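Local coordinates for NANS (YJHS), A 9-O-acetyl N-acetylneuraminic acid esterase (PDB 3PT5), which hydrolyses the 9-O-acetyl ester of 9-O-acetyl-N-acetylneuraminic acid, a step probably needed for the bacterium to grow on this mucosal sialic acid, at residues L24-Q29 / P128-G133; A135-S140 / E192-T197; G139-Y144 / A154-T159; T238-K243 / G274-T279. All coordinates share one frame; numbering follows the deposited sequence.

Interaction 1. Residues L24-Q29 / P128-G133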
loop_
_atom_site.group_PDB
_atom_site.type_symbol
_atom_site.label_atom_id
_atom_site.label_comp_id
_atom_site.label_asym_id
_atom_site.label_seq_id
_atom_site.Cartn_x
_atom_site.Cartn_y
_atom_site.Cartn_z
ATOM N N LEU A 24 -10.081 -3.965 -2.311
ATOM C CA LEU A 24 -8.781 -3.795 -2.961
ATOM C C LEU A 24 -7.713 -4.129 -1.926
ATOM O O LEU A 24 -7.721 -3.565 -0.847
ATOM C CB LEU A 24 -8.628 -2.357 -3.462
ATOM C CG LEU A 24 -7.426 -1.986 -4.325
ATOM C CD1 LEU A 24 -7.564 -2.587 -5.752
ATOM C CD2 LEU A 24 -7.297 -0.471 -4.386
ATOM N N THR A 25 -6.835 -5.085 -2.246
ATOM C CA THR A 25 -5.712 -5.430 -1.370
ATOM C C THR A 25 -4.516 -4.555 -1.740
ATOM O O THR A 25 -4.276 -4.311 -2.888
ATOM C CB THR A 25 -5.351 -6.911 -1.519
ATOM O OG1 THR A 25 -6.453 -7.684 -1.018
ATOM C CG2 THR A 25 -4.105 -7.272 -0.707
ATOM N N VAL A 26 -3.776 -4.096 -0.733
ATOM C CA VAL A 26 -2.612 -3.240 -0.941
ATOM C C VAL A 26 -1.469 -3.936 -0.251
ATOM O O VAL A 26 -1.583 -4.267 0.932
ATOM C CB VAL A 26 -2.830 -1.806 -0.387
ATOM C CG1 VAL A 26 -1.596 -0.948 -0.656
ATOM C CG2 VAL A 26 -4.041 -1.188 -1.076
ATOM N N ALA A 27 -0.395 -4.223 -0.991
ATOM C CA ALA A 27 0.679 -5.035 -0.411
ATOM C C ALA A 27 2.041 -4.657 -0.991
ATOM O O ALA A 27 2.145 -3.942 -2.017
ATOM C CB ALA A 27 0.378 -6.519 -0.655
ATOM N N GLY A 28 3.103 -5.121 -0.320
ATOM C CA GLY A 28 4.443 -4.852 -0.729
ATOM C C GLY A 28 5.316 -4.308 0.367
ATOM O O GLY A 28 5.119 -4.651 1.532
ATOM N N GLN A 29 6.241 -3.413 -0.010
ATOM C CA GLN A 29 7.143 -2.815 0.976
ATOM C C GLN A 29 6.872 -1.319 1.163
ATOM O O GLN A 29 5.745 -0.890 0.951
ATOM C CB GLN A 29 8.604 -3.221 0.747
ATOM C CG GLN A 29 9.281 -2.751 -0.522
ATOM C CD GLN A 29 10.579 -3.521 -0.743
ATOM O OE1 GLN A 29 10.654 -4.354 -1.628
ATOM N NE2 GLN A 29 11.568 -3.299 0.115
ATOM N N PRO A 128 -4.893 -3.807 3.909
ATOM C CA PRO A 128 -3.495 -3.384 3.953
ATOM C C PRO A 128 -2.596 -4.501 4.473
ATOM O O PRO A 128 -2.754 -4.959 5.620
ATOM C CB PRO A 128 -3.524 -2.124 4.852
ATOM C CG PRO A 128 -4.758 -2.256 5.660
ATOM C CD PRO A 128 -5.686 -3.241 5.016
ATOM N N CYS A 129 -1.670 -4.917 3.604
ATOM C CA CYS A 129 -0.717 -5.996 3.893
ATOM C C CYS A 129 0.716 -5.652 3.513
ATOM O O CYS A 129 1.374 -6.461 2.881
ATOM C CB CYS A 129 -1.153 -7.291 3.190
ATOM S SG CYS A 129 -2.831 -7.810 3.575
ATOM N N CYS A 130 1.173 -4.449 3.879
ATOM C CA CYS A 130 2.522 -4.013 3.521
ATOM C C CYS A 130 3.472 -4.094 4.693
ATOM O O CYS A 130 3.060 -4.030 5.856
ATOM C CB CYS A 130 2.487 -2.573 3.030
ATOM S SG CYS A 130 1.284 -2.226 1.742
ATOM N N ARG A 131 4.762 -4.196 4.385
ATOM C CA ARG A 131 5.779 -4.260 5.419
ATOM C C ARG A 131 7.024 -3.556 4.872
ATOM O O ARG A 131 7.603 -3.992 3.892
ATOM C CB ARG A 131 6.052 -5.743 5.790
ATOM C CG ARG A 131 7.290 -5.968 6.682
ATOM C CD ARG A 131 7.097 -5.187 7.936
ATOM N NE ARG A 131 7.931 -5.589 9.064
ATOM C CZ ARG A 131 9.031 -4.961 9.455
ATOM N NH1 ARG A 131 9.473 -3.890 8.804
ATOM N NH2 ARG A 131 9.680 -5.401 10.531
ATOM N N GLY A 132 7.422 -2.454 5.496
ATOM C CA GLY A 132 8.665 -1.781 5.090
ATOM C C GLY A 132 9.826 -2.736 5.227
ATOM O O GLY A 132 9.863 -3.553 6.159
ATOM N N GLY A 133 10.769 -2.647 4.293
ATOM C CA GLY A 133 12.004 -3.424 4.327
ATOM C C GLY A 133 11.795 -4.911 4.182
ATOM O O GLY A 133 12.558 -5.716 4.740
HETATM O O HOH W 1 11.211 -0.777 1.868
#

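Interaction 2. Residues A135-S140 / E192-T197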
loop_
_atom_site.group_PDB
_atom_site.type_symbol
_atom_site.label_atom_id
_atom_site.label_comp_id
_atom_site.label_asym_id
_atom_site.label_seq_id
_atom_site.Cartn_x
_atom_site.Cartn_y
_atom_site.Cartn_z
ATOM N N ALA A 135 11.227 -8.327 1.552
ATOM C CA ALA A 135 11.876 -8.765 0.315
ATOM C C ALA A 135 11.662 -10.244 0.070
ATOM O O ALA A 135 11.266 -10.945 0.970
ATOM C CB ALA A 135 13.373 -8.485 0.382
ATOM N N PHE A 136 11.979 -10.684 -1.142
ATOM C CA PHE A 136 11.992 -12.119 -1.436
ATOM C C PHE A 136 13.318 -12.768 -1.135
ATOM O O PHE A 136 13.362 -13.979 -0.868
ATOM C CB PHE A 136 11.639 -12.374 -2.900
ATOM C CG PHE A 136 10.178 -12.161 -3.207
ATOM C CD1 PHE A 136 9.232 -13.175 -2.993
ATOM C CD2 PHE A 136 9.734 -10.926 -3.682
ATOM C CE1 PHE A 136 7.883 -12.961 -3.282
ATOM C CE2 PHE A 136 8.371 -10.697 -3.962
ATOM C CZ PHE A 136 7.445 -11.725 -3.763
ATOM N N THR A 137 14.389 -11.978 -1.195
ATOM C CA THR A 137 15.748 -12.537 -1.093
ATOM C C THR A 137 16.502 -12.228 0.206
ATOM O O THR A 137 17.687 -12.586 0.358
ATOM C CB THR A 137 16.602 -12.207 -2.361
ATOM O OG1 THR A 137 16.923 -10.800 -2.422
ATOM C CG2 THR A 137 15.871 -12.615 -3.636
ATOM N N ALA A 138 15.829 -11.542 1.134
ATOM C CA ALA A 138 16.405 -11.178 2.423
ATOM C C ALA A 138 15.276 -10.852 3.367
ATOM O O ALA A 138 14.192 -10.438 2.936
ATOM C CB ALA A 138 17.313 -9.981 2.275
ATOM N N GLY A 139 15.518 -11.044 4.660
ATOM C CA GLY A 139 14.581 -10.635 5.684
ATOM C C GLY A 139 14.134 -11.809 6.533
ATOM O O GLY A 139 13.954 -12.903 6.019
ATOM N N SER A 140 13.974 -11.568 7.829
ATOM C CA SER A 140 13.465 -12.576 8.765
ATOM C C SER A 140 12.092 -13.106 8.346
ATOM O O SER A 140 11.269 -12.352 7.851
ATOM C CB SER A 140 13.403 -11.975 10.179
ATOM O OG SER A 140 12.762 -10.712 10.159
ATOM N N GLU A 192 12.259 -2.918 -4.047
ATOM C CA GLU A 192 13.403 -2.053 -3.690
ATOM C C GLU A 192 14.533 -2.821 -3.005
ATOM O O GLU A 192 15.684 -2.704 -3.406
ATOM C CB GLU A 192 12.945 -0.967 -2.732
ATOM C CG GLU A 192 12.178 0.191 -3.397
ATOM C CD GLU A 192 10.676 -0.035 -3.502
ATOM O OE1 GLU A 192 10.172 -1.126 -3.176
ATOM O OE2 GLU A 192 9.973 0.931 -3.951
ATOM N N PHE A 193 14.217 -3.551 -1.941
ATOM C CA PHE A 193 15.315 -4.226 -1.194
ATOM C C PHE A 193 15.940 -5.339 -2.010
ATOM O O PHE A 193 17.155 -5.592 -1.917
ATOM C CB PHE A 193 14.854 -4.727 0.172
ATOM C CG PHE A 193 14.969 -3.694 1.252
ATOM C CD1 PHE A 193 14.833 -2.336 0.959
ATOM C CD2 PHE A 193 15.224 -4.073 2.565
ATOM C CE1 PHE A 193 14.947 -1.386 1.948
ATOM C CE2 PHE A 193 15.349 -3.114 3.558
ATOM C CZ PHE A 193 15.216 -1.783 3.258
ATOM N N ASP A 194 15.132 -5.988 -2.823
ATOM C CA ASP A 194 15.663 -7.048 -3.705
ATOM C C ASP A 194 16.634 -6.507 -4.765
ATOM O O ASP A 194 17.507 -7.241 -5.228
ATOM C CB ASP A 194 14.537 -7.873 -4.333
ATOM C CG ASP A 194 13.873 -8.806 -3.326
ATOM O OD1 ASP A 194 14.589 -9.614 -2.677
ATOM O OD2 ASP A 194 12.638 -8.757 -3.179
ATOM N N LEU A 195 16.505 -5.235 -5.126
ATOM C CA LEU A 195 17.441 -4.604 -6.056
ATOM C C LEU A 195 18.870 -4.621 -5.553
ATOM O O LEU A 195 19.814 -4.552 -6.339
ATOM C CB LEU A 195 17.080 -3.147 -6.297
ATOM C CG LEU A 195 15.745 -2.819 -6.935
ATOM C CD1 LEU A 195 15.513 -1.304 -6.851
ATOM C CD2 LEU A 195 15.744 -3.275 -8.360
ATOM N N MET A 196 19.028 -4.658 -4.234
ATOM C CA MET A 196 20.333 -4.520 -3.597
ATOM C C MET A 196 21.083 -5.821 -3.426
ATOM O O MET A 196 22.287 -5.798 -3.182
ATOM C CB MET A 196 20.165 -3.874 -2.217
ATOM C CG MET A 196 19.662 -2.464 -2.301
ATOM S SD MET A 196 19.750 -1.660 -0.700
ATOM C CE MET A 196 18.237 -2.166 0.019
ATOM N N THR A 197 20.362 -6.950 -3.481
ATOM C CA THR A 197 20.978 -8.228 -3.090
ATOM C C THR A 197 21.696 -8.866 -4.278
ATOM O O THR A 197 21.402 -8.564 -5.444
ATOM C CB THR A 197 19.986 -9.255 -2.443
ATOM O OG1 THR A 197 19.182 -9.853 -3.462
ATOM C CG2 THR A 197 19.079 -8.610 -1.406
#

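Interaction 3. Residues G139-Y144 / A154-T159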
loop_
_atom_site.group_PDB
_atom_site.type_symbol
_atom_site.label_atom_id
_atom_site.label_comp_id
_atom_site.label_asym_id
_atom_site.label_seq_id
_atom_site.Cartn_x
_atom_site.Cartn_y
_atom_site.Cartn_z
ATOM N N GLY A 139 15.518 -11.044 4.660
ATOM C CA GLY A 139 14.581 -10.635 5.684
ATOM C C GLY A 139 14.134 -11.809 6.533
ATOM O O GLY A 139 13.954 -12.903 6.019
ATOM N N SER A 140 13.974 -11.568 7.829
ATOM C CA SER A 140 13.465 -12.576 8.765
ATOM C C SER A 140 12.092 -13.106 8.346
ATOM O O SER A 140 11.269 -12.352 7.851
ATOM C CB SER A 140 13.403 -11.975 10.179
ATOM O OG SER A 140 12.762 -10.712 10.159
ATOM N N GLU A 141 11.844 -14.399 8.534
ATOM C CA GLU A 141 10.510 -14.980 8.276
ATOM C C GLU A 141 9.431 -14.390 9.163
ATOM O O GLU A 141 8.303 -14.171 8.717
ATOM C CB GLU A 141 10.478 -16.497 8.543
ATOM C CG GLU A 141 11.003 -17.398 7.467
ATOM C CD GLU A 141 10.070 -17.563 6.282
ATOM O OE1 GLU A 141 8.984 -18.197 6.413
ATOM O OE2 GLU A 141 10.462 -17.092 5.191
ATOM N N GLY A 142 9.767 -14.183 10.433
ATOM C CA GLY A 142 8.755 -13.896 11.447
ATOM C C GLY A 142 7.814 -15.082 11.633
ATOM O O GLY A 142 8.130 -16.203 11.257
ATOM N N THR A 143 6.652 -14.829 12.211
ATOM C CA THR A 143 5.660 -15.876 12.448
ATOM C C THR A 143 4.290 -15.366 12.027
ATOM O O THR A 143 4.116 -14.166 11.784
ATOM C CB THR A 143 5.634 -16.317 13.943
ATOM O OG1 THR A 143 5.439 -15.172 14.790
ATOM C CG2 THR A 143 6.954 -16.969 14.313
ATOM N N TYR A 144 3.328 -16.281 11.923
ATOM C CA TYR A 144 1.950 -15.908 11.639
ATOM C C TYR A 144 1.065 -16.352 12.796
ATOM O O TYR A 144 1.146 -17.498 13.209
ATOM C CB TYR A 144 1.455 -16.524 10.325
ATOM C CG TYR A 144 0.059 -16.041 9.979
ATOM C CD1 TYR A 144 -0.143 -14.750 9.479
ATOM C CD2 TYR A 144 -1.050 -16.857 10.166
ATOM C CE1 TYR A 144 -1.421 -14.284 9.190
ATOM C CE2 TYR A 144 -2.338 -16.399 9.868
ATOM C CZ TYR A 144 -2.509 -15.114 9.382
ATOM O OH TYR A 144 -3.773 -14.656 9.081
ATOM N N ALA A 154 7.972 -10.088 10.507
ATOM C CA ALA A 154 7.824 -10.834 9.260
ATOM C C ALA A 154 8.247 -9.911 8.101
ATOM O O ALA A 154 7.572 -8.927 7.811
ATOM C CB ALA A 154 6.381 -11.314 9.094
ATOM N N CYS A 155 9.369 -10.234 7.459
ATOM C CA CYS A 155 9.966 -9.358 6.441
ATOM C C CYS A 155 10.297 -10.108 5.182
ATOM O O CYS A 155 10.925 -9.576 4.298
ATOM C CB CYS A 155 11.267 -8.749 6.968
ATOM S SG CYS A 155 11.081 -7.696 8.395
ATOM N N ARG A 156 9.887 -11.367 5.103
ATOM C CA ARG A 156 10.190 -12.186 3.942
ATOM C C ARG A 156 8.934 -12.494 3.132
ATOM O O ARG A 156 8.016 -13.129 3.633
ATOM C CB ARG A 156 10.914 -13.481 4.366
ATOM C CG ARG A 156 11.342 -14.358 3.190
ATOM C CD ARG A 156 12.540 -13.760 2.498
ATOM N NE ARG A 156 13.732 -13.843 3.334
ATOM C CZ ARG A 156 14.849 -14.462 2.972
ATOM N NH1 ARG A 156 14.962 -14.990 1.756
ATOM N NH2 ARG A 156 15.882 -14.489 3.817
ATOM N N TRP A 157 8.893 -12.038 1.881
ATOM C CA TRP A 157 7.843 -12.446 0.960
ATOM C C TRP A 157 8.248 -13.774 0.328
ATOM O O TRP A 157 9.431 -14.120 0.290
ATOM C CB TRP A 157 7.625 -11.386 -0.136
ATOM C CG TRP A 157 6.949 -10.141 0.369
ATOM C CD1 TRP A 157 7.540 -8.920 0.608
ATOM C CD2 TRP A 157 5.571 -9.986 0.702
ATOM N NE1 TRP A 157 6.615 -8.029 1.078
ATOM C CE2 TRP A 157 5.395 -8.657 1.157
ATOM C CE3 TRP A 157 4.462 -10.833 0.650
ATOM C CZ2 TRP A 157 4.137 -8.155 1.567
ATOM C CZ3 TRP A 157 3.219 -10.339 1.063
ATOM C CH2 TRP A 157 3.072 -9.005 1.513
ATOM N N GLY A 158 7.257 -14.522 -0.154
ATOM C CA GLY A 158 7.493 -15.802 -0.827
ATOM C C GLY A 158 6.342 -16.729 -0.492
ATOM O O GLY A 158 5.676 -16.549 0.512
ATOM N N THR A 159 6.087 -17.724 -1.323
ATOM C CA THR A 159 4.953 -18.590 -1.044
ATOM C C THR A 159 5.133 -19.229 0.341
ATOM O O THR A 159 6.237 -19.660 0.692
ATOM C CB THR A 159 4.767 -19.629 -2.155
ATOM O OG1 THR A 159 4.871 -18.966 -3.431
ATOM C CG2 THR A 159 3.381 -20.268 -2.026
HETATM O O HOH W 2 7.211 -13.238 6.311
#

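Interaction 4. Residues T238-K243 / G274-T279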
loop_
_atom_site.group_PDB
_atom_site.type_symbol
_atom_site.label_atom_id
_atom_site.label_comp_id
_atom_site.label_asym_id
_atom_site.label_seq_id
_atom_site.Cartn_x
_atom_site.Cartn_y
_atom_site.Cartn_z
ATOM N N THR A 238 8.931 2.462 -8.713
ATOM C CA THR A 238 9.635 2.925 -7.519
ATOM C C THR A 238 10.220 4.319 -7.792
ATOM O O THR A 238 9.981 4.894 -8.866
ATOM C CB THR A 238 10.708 1.911 -7.079
ATOM O OG1 THR A 238 11.275 2.320 -5.819
ATOM C CG2 THR A 238 11.786 1.753 -8.114
ATOM N N THR A 239 10.930 4.883 -6.805
ATOM C CA THR A 239 11.462 6.244 -6.936
ATOM C C THR A 239 12.734 6.309 -7.764
ATOM O O THR A 239 13.391 5.288 -8.000
ATOM C CB THR A 239 11.789 6.897 -5.577
ATOM O OG1 THR A 239 13.054 6.408 -5.106
ATOM C CG2 THR A 239 10.704 6.609 -4.572
ATOM N N TRP A 240 13.113 7.532 -8.112
ATOM C CA TRP A 240 14.275 7.747 -8.951
ATOM C C TRP A 240 15.547 7.267 -8.295
ATOM O O TRP A 240 16.478 6.873 -8.990
ATOM C CB TRP A 240 14.411 9.225 -9.316
ATOM C CG TRP A 240 14.622 10.194 -8.180
ATOM C CD1 TRP A 240 13.655 10.982 -7.582
ATOM C CD2 TRP A 240 15.869 10.564 -7.577
ATOM N NE1 TRP A 240 14.239 11.797 -6.622
ATOM C CE2 TRP A 240 15.589 11.563 -6.608
ATOM C CE3 TRP A 240 17.205 10.146 -7.757
ATOM C CZ2 TRP A 240 16.590 12.128 -5.805
ATOM C CZ3 TRP A 240 18.201 10.719 -6.950
ATOM C CH2 TRP A 240 17.879 11.690 -5.988
ATOM N N TYR A 241 15.581 7.300 -6.961
ATOM C CA TYR A 241 16.767 6.817 -6.210
ATOM C C TYR A 241 17.103 5.365 -6.597
ATOM O O TYR A 241 18.279 5.018 -6.933
ATOM C CB TYR A 241 16.544 6.932 -4.689
ATOM C CG TYR A 241 17.611 6.148 -3.948
ATOM C CD1 TYR A 241 18.891 6.676 -3.791
ATOM C CD2 TYR A 241 17.365 4.865 -3.484
ATOM C CE1 TYR A 241 19.897 5.956 -3.153
ATOM C CE2 TYR A 241 18.366 4.118 -2.848
ATOM C CZ TYR A 241 19.627 4.681 -2.701
ATOM O OH TYR A 241 20.615 3.974 -2.087
ATOM N N TRP A 242 16.081 4.511 -6.548
ATOM C CA TRP A 242 16.257 3.072 -6.762
ATOM C C TRP A 242 16.586 2.767 -8.230
ATOM O O TRP A 242 17.487 1.991 -8.538
ATOM C CB TRP A 242 14.966 2.367 -6.333
ATOM C CG TRP A 242 14.722 2.487 -4.862
ATOM C CD1 TRP A 242 13.823 3.332 -4.229
ATOM C CD2 TRP A 242 15.429 1.803 -3.821
ATOM N NE1 TRP A 242 13.891 3.158 -2.877
ATOM C CE2 TRP A 242 14.873 2.244 -2.580
ATOM C CE3 TRP A 242 16.459 0.850 -3.810
ATOM C CZ2 TRP A 242 15.312 1.760 -1.340
ATOM C CZ3 TRP A 242 16.906 0.359 -2.563
ATOM C CH2 TRP A 242 16.327 0.827 -1.343
ATOM N N LYS A 243 15.870 3.423 -9.127
ATOM C CA LYS A 243 16.146 3.301 -10.562
ATOM C C LYS A 243 17.534 3.753 -10.967
ATOM O O LYS A 243 18.152 3.127 -11.833
ATOM C CB LYS A 243 15.171 4.133 -11.361
ATOM C CG LYS A 243 13.746 3.762 -11.223
ATOM C CD LYS A 243 13.023 4.702 -12.083
ATOM C CE LYS A 243 11.555 4.433 -12.135
ATOM N NZ LYS A 243 11.071 4.748 -13.515
ATOM N N GLY A 274 14.213 9.015 -16.404
ATOM C CA GLY A 274 15.273 9.919 -15.936
ATOM C C GLY A 274 14.796 11.069 -15.058
ATOM O O GLY A 274 15.620 11.858 -14.599
ATOM N N ALA A 275 13.480 11.176 -14.834
ATOM C CA ALA A 275 12.930 12.249 -14.019
ATOM C C ALA A 275 13.312 12.036 -12.569
ATOM O O ALA A 275 13.421 10.891 -12.120
ATOM C CB ALA A 275 11.400 12.268 -14.140
ATOM N N ARG A 276 13.512 13.129 -11.849
ATOM C CA ARG A 276 13.575 13.061 -10.377
ATOM C C ARG A 276 12.286 13.650 -9.843
ATOM O O ARG A 276 11.296 13.711 -10.571
ATOM C CB ARG A 276 14.836 13.747 -9.847
ATOM C CG ARG A 276 16.095 12.982 -10.240
ATOM C CD ARG A 276 17.293 13.490 -9.511
ATOM N NE ARG A 276 18.482 12.698 -9.802
ATOM C CZ ARG A 276 19.674 12.930 -9.242
ATOM N NH1 ARG A 276 19.839 13.940 -8.384
ATOM N NH2 ARG A 276 20.717 12.161 -9.549
ATOM N N GLY A 277 12.257 14.031 -8.573
ATOM C CA GLY A 277 11.016 14.531 -8.007
ATOM C C GLY A 277 10.205 13.434 -7.335
ATOM O O GLY A 277 10.482 12.231 -7.493
ATOM N N LEU A 278 9.233 13.885 -6.543
ATOM C CA LEU A 278 8.164 13.064 -5.936
ATOM C C LEU A 278 8.524 12.351 -4.642
ATOM O O LEU A 278 7.750 11.511 -4.160
ATOM C CB LEU A 278 7.549 12.049 -6.915
ATOM C CG LEU A 278 6.931 12.586 -8.211
ATOM C CD1 LEU A 278 6.220 11.458 -8.931
ATOM C CD2 LEU A 278 5.955 13.731 -7.900
ATOM N N THR A 279 9.709 12.624 -4.127
ATOM C CA THR A 279 10.156 11.891 -2.952
ATOM C C THR A 279 10.190 12.755 -1.693
ATOM O O THR A 279 9.984 13.978 -1.752
ATOM C CB THR A 279 11.587 11.307 -3.124
ATOM O OG1 THR A 279 12.569 12.374 -3.068
ATOM C CG2 THR A 279 11.685 10.524 -4.443
HETATM O O HOH W 3 10.799 9.356 -7.864
#

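Interaction 1. Residues L24-Q29 / P128-G133
Val-26 and Gly-28 offer their carbonyls to the neighbouring strand: Val-26 O accepts from Cys-129 N at 2.8 Å, and Gly-28 O accepts from Arg-131 N at 2.9 Å. The two strand segments run parallel, their axes 11° apart. Between these bonds, Cys-130 lays its small thiol against the backbone of the first strand, SG standing 3.6 Å from Ala-27 CA. With CG1 of Val-26 anti to the backbone N (chi1 -179°), that methyl is carried to 4.0 Å from the same SG, an apolar contact of a beta-branched residue, a type well suited to strands. On the other face Ala-27 and Cys-129 meet CB to CB at 4.2 Å, compact residues that fit beneath helix 162-176, where Leu-167 and Asp-166 touch them. Gly-28 has a positive phi at which a side chain would run into the preceding carbonyl, so glycine belongs here. Beyond it the chains stay in touch through a CA-H...O contact from Gln-29 CA to Arg-131 O at 3.2 Å. The amide of Gln-29 is held at both atoms, OE1 by Gly-191 N, while NE2 shares a water with Gly-133 N. Strands 20-28 and 122-130 are neighbours in the parallel part of the central sheet, and the Gly-Gln-Ser-Asn sequence beginning at Gly-28 is consistent with the first SGNH block, where the nucleophilic serine follows the first strand; the serine here probably has that role.

Interaction 2. Residues A135-S140 / E192-T197
Asp-194 OD1 is gripped by two donors from one residue, Thr-137 OG1 at 2.6 Å and Thr-137 N at 2.8 Å. The hydroxyl approaches the anti lone pair, whereas the backbone N-H takes the syn one. The second oxygen, OD2, accepts from Phe-136 N at 2.9 Å along an almost straight N-H...O line (178°), again through a syn lone pair, and also from the side chain of Gln-190. Two oxygens thus serve consecutive backbone N-H groups, a task for which a short, rigidly flat carboxylate is apt, and the several donors would be expected to favour its charged form. These two loops follow the parallel strands 122-130 and 182-189 of the α/β sheet, so the aspartate ties together excursions from strands that both flank strand 20-28. Thr-137 extends the chain of bonds: its OG1, set between the backbone N and the carbonyl carbon (chi1 70°), donates a hydrogen bond to the carboxylate and accepts from Thr-197 OG1 at 2.7 Å. Ala-135, with only a methyl, fits beside the carboxylate, its CB 3.5 Å from Asp-194 OD1 and 4.0 Å from Phe-193 CB. The Phe-136 ring presents its edge to OD2, then continues away to meet His-203 edge-to-face.

Interaction 3. Residues G139-Y144 / A154-T159
Arg-156 reaches back to Gly-139 with a side chain that curls around one carbonyl oxygen. Its CB already lies 3.5 Å from Gly-139 O; CG, anti to the backbone N (chi1 -177°), passes 3.5 Å from Glu-141 OE2; and bends at the next two torsions then turn the chain over, so that CD stays near the carbonyl and NE closes on it. The bond from Arg-156 NE to Gly-139 O is 2.9 Å with an angle of 166° at the hydrogen, and the oxygen sits at the guanidinium edge, in its plane, receiving NE on a lone pair. NH2 adds a weak second bond to this oxygen, while NH1 turns to Phe-136 O. Glycine suits position 139 because a CB there would collide with Cys-155 O. Next along the loop, Cys-155 N donates to Ser-140 O at 2.9 Å, and the Ser-140 hydroxyl bonds to Asp-153 O. Then Glu-141 O receives a CA-H...O contact from Ala-154 CA at 3.4 Å and, through water 2, is bridged to Arg-156 O. Gly-142, with no side chain in the way, brings its CA within 3.9 Å of Ala-154 CA. Glu-141 OE2 and Arg-156 NE stay 5.0 Å apart, where opposite charges would probably attract weakly without a salt bridge; the loop is closed chiefly by backbone carbonyls binding an N-H edge, a peptide N-H and a water.

Interaction 4. Residues T238-K243 / G274-T279
Trp-240 and Arg-276 lie flat upon each other, the guanidinium 4.1 Å from the indole, centre to centre, with the planes only 9° apart. The arginine gets there by extension: CG is anti to the carbonyl carbon (chi1 -68°), and the chain then runs straight from CG to NE along one face of the ring. Each carbon takes a share, CG meeting Trp-240 CD2 at 3.6 Å and CD sitting over the centroid of the six-membered ring at 3.6 Å as a CH-pi contact, before the cationic head settles over CZ3 in a cation-pi stack. Glu-244 adds a salt bridge to NH2, which would steady the head in this lie. The tryptophan is the first residue of helix 240-245, just after the N-cap Thr-239, whose OG1 takes a weak capping bond from Tyr-241 N and also bonds to Ser-310 O. From the helix start, CG of Trp-240 projects between its own backbone N and carbonyl carbon (chi1 62°), which swings the indole out over the loop that follows strand 265-268. Its CB comes to 3.4 Å from Ala-275 O. At the ring edge Gly-277 O lies 3.4 Å from Trp-240 CD1, and NE1 is bonded to Glu-284. Thr-279 turns its methyl to the indole, CG2 being 3.6 Å from Trp-240 NE1, and the same CG2 packs on Thr-239 CB at 3.8 Å; the hydroxyl of Thr-279 is bonded to Glu-284 as well. Water 3 joins the N-H of the first helical residue, Trp-240 N, to Gly-277 O.

From the N terminus, strand 20-28 opens interaction 1, which closes about a hundred residues later on strand 122-130 and joins two neighbouring strands of the central sheet. Interaction 2 starts just downstream at 135-140 and closes at 192-197, tying together the loops after strands 122-130 and 182-189. Interaction 3 shares Gly-139 and Ser-140 with it and closes at 154-159, well within that span; Ala-135 is probably hydrogen-bonded to both Cys-155 and Trp-157. Interaction 1 touches both, Gln-29 and Gly-133 packing on Glu-192 and Phe-193, and Arg-131 on Ala-154 and Cys-155 of interaction 3. Interaction 4 is a separate, later closure, 238-243 to 274-279, reached through a probable Glu-192 to Thr-238 bond.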